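Local structure of DNA translocase coupling protein (Clostridium perfringens, 6O1W) at residues Phe192-Leu206 / Ala264-Ile276. The protein probably binds ATP and DNA as an FtsK/SpoIIIE-type coupling ATPase of plasmid conjugation, of which this chain is one piece. Numbering follows the deposited sequence.
Sequences FKYLVDENAKRLKLL and ARLSRATGINLCI. With BGC (beta-D-glucopyranose), chain E.
N199 and R202, one helical turn apart, both grip T270 in the turn between helix 247-266 and strand 272-278. OG1 of T270 donates a hydrogen bond to OD1 of N199 at 2.7 Å, arriving nearly head-on to the amide carbonyl (C=O...donor angle 166°). The N199 amide gets there because its CG lies anti to the backbone N (chi1 -171°), which swings OD1 over the turn, where CB of S267 also packs against it. The S267 hydroxyl, just past the end of the helix, turns back instead to the carbonyl of L263.

R202 is long enough to pass T270 and take its backbone oxygen as well: NH1 donates to O of T270 at 2.8 Å, exactly in the guanidinium plane and close to straight (164°). The plane is held from another edge by E198, whose OE2 accepts from NE at 2.9 Å in a salt bridge, while NH2 reaches the carbonyl of K227. A buried arginine thus has an acceptor for each nitrogen, and the carboxylate probably balances its charge.

In this P-loop NTPase fold, helix 185-209 packs on one side of the mixed central sheet, its segment 192-206 running against strand 272-276 at 142°, the axes of these short segments 10.7 Å apart at closest.

Apolar contacts flank these bonds. I272, whose branched side chain suits a strand, sends CD1 against the N199 backbone, 3.8 Å from its N. CG2 of T270 fits between CB of R202 and CD2 of L203, and CD1 of L206 meets CB of A269 at 3.8 Å, where a small methyl lets the turn come near the helix.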
# COMPACT_ATOMS: atom_id res chain seq x y z
N PHE A 192 -16.29 12.48 12.84
CA PHE A 192 -16.27 11.07 13.25
C PHE A 192 -17.49 10.66 14.09
O PHE A 192 -17.90 9.51 14.02
CB PHE A 192 -14.94 10.69 13.92
CG PHE A 192 -13.88 10.49 12.86
CD1 PHE A 192 -13.89 9.35 12.05
CD2 PHE A 192 -12.90 11.45 12.65
CE1 PHE A 192 -12.91 9.17 11.07
CE2 PHE A 192 -11.93 11.28 11.64
CZ PHE A 192 -11.95 10.15 10.85
N LYS A 193 -18.05 11.60 14.86
CA LYS A 193 -19.29 11.35 15.61
C LYS A 193 -20.46 11.23 14.59
O LYS A 193 -21.27 10.33 14.71
CB LYS A 193 -19.53 12.46 16.65
CG LYS A 193 -20.86 12.37 17.39
CD LYS A 193 -20.98 11.08 18.18
CE LYS A 193 -22.10 11.18 19.18
NZ LYS A 193 -22.92 9.94 19.22
N TYR A 194 -20.46 12.06 13.55
CA TYR A 194 -21.45 11.96 12.49
C TYR A 194 -21.36 10.59 11.75
O TYR A 194 -22.40 9.96 11.50
CB TYR A 194 -21.28 13.11 11.48
CG TYR A 194 -22.00 12.83 10.17
CD1 TYR A 194 -23.39 12.88 10.09
CD2 TYR A 194 -21.29 12.45 9.03
CE1 TYR A 194 -24.06 12.59 8.90
CE2 TYR A 194 -21.95 12.17 7.83
CZ TYR A 194 -23.33 12.21 7.78
OH TYR A 194 -23.98 11.87 6.62
N LEU A 195 -20.14 10.17 11.34
CA LEU A 195 -19.89 8.93 10.59
C LEU A 195 -20.27 7.70 11.40
O LEU A 195 -20.83 6.76 10.84
CB LEU A 195 -18.43 8.85 10.14
CG LEU A 195 -17.92 9.84 9.10
CD1 LEU A 195 -16.40 9.77 9.01
CD2 LEU A 195 -18.57 9.59 7.72
N VAL A 196 -19.99 7.71 12.71
CA VAL A 196 -20.36 6.61 13.62
C VAL A 196 -21.90 6.51 13.76
O VAL A 196 -22.44 5.40 13.77
CB VAL A 196 -19.59 6.77 14.97
CG1 VAL A 196 -20.42 6.34 16.17
CG2 VAL A 196 -18.30 6.00 14.91
N ASP A 197 -22.59 7.65 13.83
CA ASP A 197 -24.07 7.71 13.87
C ASP A 197 -24.63 7.28 12.50
O ASP A 197 -25.63 6.57 12.47
CB ASP A 197 -24.55 9.13 14.20
CG ASP A 197 -24.24 9.60 15.62
OD1 ASP A 197 -23.73 8.77 16.42
OD2 ASP A 197 -24.47 10.79 15.91
N GLU A 198 -24.02 7.74 11.38
CA GLU A 198 -24.49 7.37 10.04
C GLU A 198 -24.31 5.84 9.84
O GLU A 198 -25.18 5.20 9.26
CB GLU A 198 -23.77 8.16 8.92
CG GLU A 198 -24.15 7.75 7.50
CD GLU A 198 -25.58 8.04 7.04
OE1 GLU A 198 -26.19 8.97 7.60
OE2 GLU A 198 -26.07 7.36 6.11
N ASN A 199 -23.22 5.28 10.36
CA ASN A 199 -22.97 3.85 10.32
C ASN A 199 -24.06 3.11 11.12
O ASN A 199 -24.62 2.14 10.62
CB ASN A 199 -21.58 3.52 10.88
CG ASN A 199 -21.26 2.06 10.64
OD1 ASN A 199 -21.08 1.63 9.53
ND2 ASN A 199 -21.25 1.26 11.66
N ALA A 200 -24.38 3.60 12.33
CA ALA A 200 -25.41 3.00 13.21
C ALA A 200 -26.78 3.02 12.54
O ALA A 200 -27.45 2.00 12.55
CB ALA A 200 -25.45 3.70 14.59
N LYS A 201 -27.14 4.11 11.84
CA LYS A 201 -28.40 4.24 11.08
C LYS A 201 -28.48 3.24 9.91
O LYS A 201 -29.53 2.64 9.68
CB LYS A 201 -28.63 5.67 10.60
CG LYS A 201 -28.87 6.66 11.75
CD LYS A 201 -28.74 8.13 11.34
CE LYS A 201 -30.06 8.75 10.93
NZ LYS A 201 -29.88 10.10 10.36
N ARG A 202 -27.34 3.00 9.24
CA ARG A 202 -27.23 2.06 8.11
C ARG A 202 -27.33 0.63 8.58
O ARG A 202 -28.06 -0.14 7.96
CB ARG A 202 -25.93 2.30 7.34
CG ARG A 202 -25.98 3.60 6.54
CD ARG A 202 -24.75 3.78 5.64
NE ARG A 202 -24.88 5.04 4.91
CZ ARG A 202 -24.26 5.34 3.78
NH1 ARG A 202 -23.42 4.47 3.22
NH2 ARG A 202 -24.46 6.51 3.21
N LEU A 203 -26.69 0.28 9.73
CA LEU A 203 -26.79 -1.07 10.30
C LEU A 203 -28.25 -1.37 10.66
O LEU A 203 -28.71 -2.49 10.46
CB LEU A 203 -25.93 -1.22 11.57
CG LEU A 203 -24.42 -1.31 11.43
CD1 LEU A 203 -23.78 -1.34 12.82
CD2 LEU A 203 -24.01 -2.57 10.69
N LYS A 204 -28.97 -0.36 11.18
CA LYS A 204 -30.38 -0.45 11.59
C LYS A 204 -31.24 -0.75 10.34
O LYS A 204 -32.07 -1.66 10.38
CB LYS A 204 -30.77 0.89 12.27
CG LYS A 204 -32.13 0.94 12.92
CD LYS A 204 -32.35 2.33 13.60
CE LYS A 204 -33.71 2.44 14.26
NZ LYS A 204 -34.83 2.40 13.26
N LEU A 205 -30.98 -0.04 9.23
CA LEU A 205 -31.68 -0.25 7.95
C LEU A 205 -31.45 -1.66 7.38
O LEU A 205 -32.40 -2.30 6.93
CB LEU A 205 -31.29 0.83 6.93
CG LEU A 205 -31.81 2.26 7.20
CD1 LEU A 205 -31.15 3.27 6.24
CD2 LEU A 205 -33.36 2.34 7.10
N LEU A 206 -30.21 -2.18 7.50
CA LEU A 206 -29.86 -3.54 7.07
C LEU A 206 -30.56 -4.61 7.89
O LEU A 206 -31.12 -5.53 7.30
CB LEU A 206 -28.34 -3.75 7.08
CG LEU A 206 -27.53 -2.79 6.18
CD1 LEU A 206 -26.05 -3.08 6.26
CD2 LEU A 206 -28.00 -2.87 4.73
N ALA A 264 -14.22 1.29 11.86
CA ALA A 264 -13.43 0.26 11.20
C ALA A 264 -13.99 -1.17 11.42
O ALA A 264 -14.10 -1.96 10.48
CB ALA A 264 -11.98 0.34 11.66
N ARG A 265 -14.38 -1.46 12.64
CA ARG A 265 -14.88 -2.77 13.04
C ARG A 265 -16.29 -3.05 12.49
O ARG A 265 -16.53 -4.16 12.04
CB ARG A 265 -14.83 -2.87 14.59
CG ARG A 265 -15.47 -4.11 15.23
CD ARG A 265 -15.30 -4.11 16.74
NE ARG A 265 -15.89 -2.92 17.38
CZ ARG A 265 -17.14 -2.83 17.81
NH1 ARG A 265 -17.95 -3.88 17.73
NH2 ARG A 265 -17.58 -1.71 18.35
N LEU A 266 -17.18 -2.05 12.50
CA LEU A 266 -18.59 -2.25 12.13
C LEU A 266 -19.06 -1.79 10.75
O LEU A 266 -20.24 -2.04 10.44
CB LEU A 266 -19.50 -1.57 13.18
CG LEU A 266 -19.42 -2.05 14.65
CD1 LEU A 266 -20.40 -1.25 15.53
CD2 LEU A 266 -19.76 -3.54 14.76
N SER A 267 -18.22 -1.12 9.93
CA SER A 267 -18.72 -0.57 8.65
C SER A 267 -18.50 -1.43 7.38
O SER A 267 -18.60 -0.92 6.24
CB SER A 267 -18.14 0.82 8.41
OG SER A 267 -16.74 0.67 8.28
N ARG A 268 -18.31 -2.73 7.57
CA ARG A 268 -18.12 -3.74 6.52
C ARG A 268 -19.20 -3.70 5.43
O ARG A 268 -18.88 -3.63 4.26
CB ARG A 268 -18.11 -5.15 7.15
CG ARG A 268 -17.63 -5.21 8.60
CD ARG A 268 -16.29 -5.91 8.63
NE ARG A 268 -15.24 -4.99 9.05
CZ ARG A 268 -14.00 -4.99 8.57
NH1 ARG A 268 -13.63 -5.86 7.63
NH2 ARG A 268 -13.12 -4.13 9.03
N ALA A 269 -20.48 -3.74 5.83
CA ALA A 269 -21.66 -3.83 4.98
C ALA A 269 -22.35 -2.50 4.67
O ALA A 269 -23.22 -2.46 3.79
CB ALA A 269 -22.68 -4.77 5.63
N THR A 270 -21.99 -1.43 5.38
CA THR A 270 -22.66 -0.12 5.30
C THR A 270 -22.11 0.85 4.22
O THR A 270 -22.68 1.93 4.02
CB THR A 270 -22.65 0.54 6.67
OG1 THR A 270 -21.31 0.74 7.04
CG2 THR A 270 -23.37 -0.31 7.74
N GLY A 271 -21.03 0.48 3.53
CA GLY A 271 -20.51 1.34 2.48
C GLY A 271 -19.86 2.61 3.01
O GLY A 271 -19.96 3.65 2.37
N ILE A 272 -19.19 2.53 4.16
CA ILE A 272 -18.39 3.62 4.70
C ILE A 272 -16.95 3.07 4.73
O ILE A 272 -16.65 2.15 5.51
CB ILE A 272 -18.87 4.16 6.07
CG1 ILE A 272 -20.39 4.50 6.06
CG2 ILE A 272 -17.99 5.34 6.53
CD1 ILE A 272 -20.98 5.06 7.30
N ASN A 273 -16.06 3.65 3.89
CA ASN A 273 -14.69 3.18 3.72
C ASN A 273 -13.61 4.14 4.19
O ASN A 273 -13.62 5.33 3.85
CB ASN A 273 -14.46 2.79 2.25
CG ASN A 273 -15.58 1.94 1.70
OD1 ASN A 273 -16.36 2.38 0.89
ND2 ASN A 273 -15.69 0.70 2.13
N LEU A 274 -12.67 3.62 4.97
CA LEU A 274 -11.52 4.39 5.49
C LEU A 274 -10.29 4.12 4.64
O LEU A 274 -9.95 2.96 4.43
CB LEU A 274 -11.24 4.01 6.96
CG LEU A 274 -12.31 4.41 7.96
CD1 LEU A 274 -12.14 3.66 9.28
CD2 LEU A 274 -12.33 5.91 8.18
N CYS A 275 -9.65 5.19 4.13
CA CYS A 275 -8.40 5.15 3.36
C CYS A 275 -7.42 5.95 4.17
O CYS A 275 -7.52 7.18 4.24
CB CYS A 275 -8.57 5.72 1.95
SG CYS A 275 -9.63 4.73 0.87
N ILE A 276 -6.51 5.23 4.84
CA ILE A 276 -5.56 5.82 5.79
C ILE A 276 -4.12 5.85 5.30
O ILE A 276 -3.58 4.83 4.92
CB ILE A 276 -5.65 5.07 7.15
CG1 ILE A 276 -7.10 4.85 7.62
CG2 ILE A 276 -4.82 5.79 8.22
CD1 ILE A 276 -7.25 3.74 8.64
C2 BGC E . -23.14 16.26 6.94
C3 BGC E . -23.62 16.79 8.28
C4 BGC E . -22.57 16.52 9.36
C5 BGC E . -21.22 17.10 8.93
C6 BGC E . -20.10 16.75 9.88
C1 BGC E . -21.79 16.88 6.60
O1 BGC E . -21.33 16.41 5.38
O2 BGC E . -24.09 16.55 5.93
O3 BGC E . -24.86 16.19 8.63
O4 BGC E . -22.95 17.10 10.60
O5 BGC E . -20.85 16.58 7.64
O6 BGC E . -18.86 17.26 9.42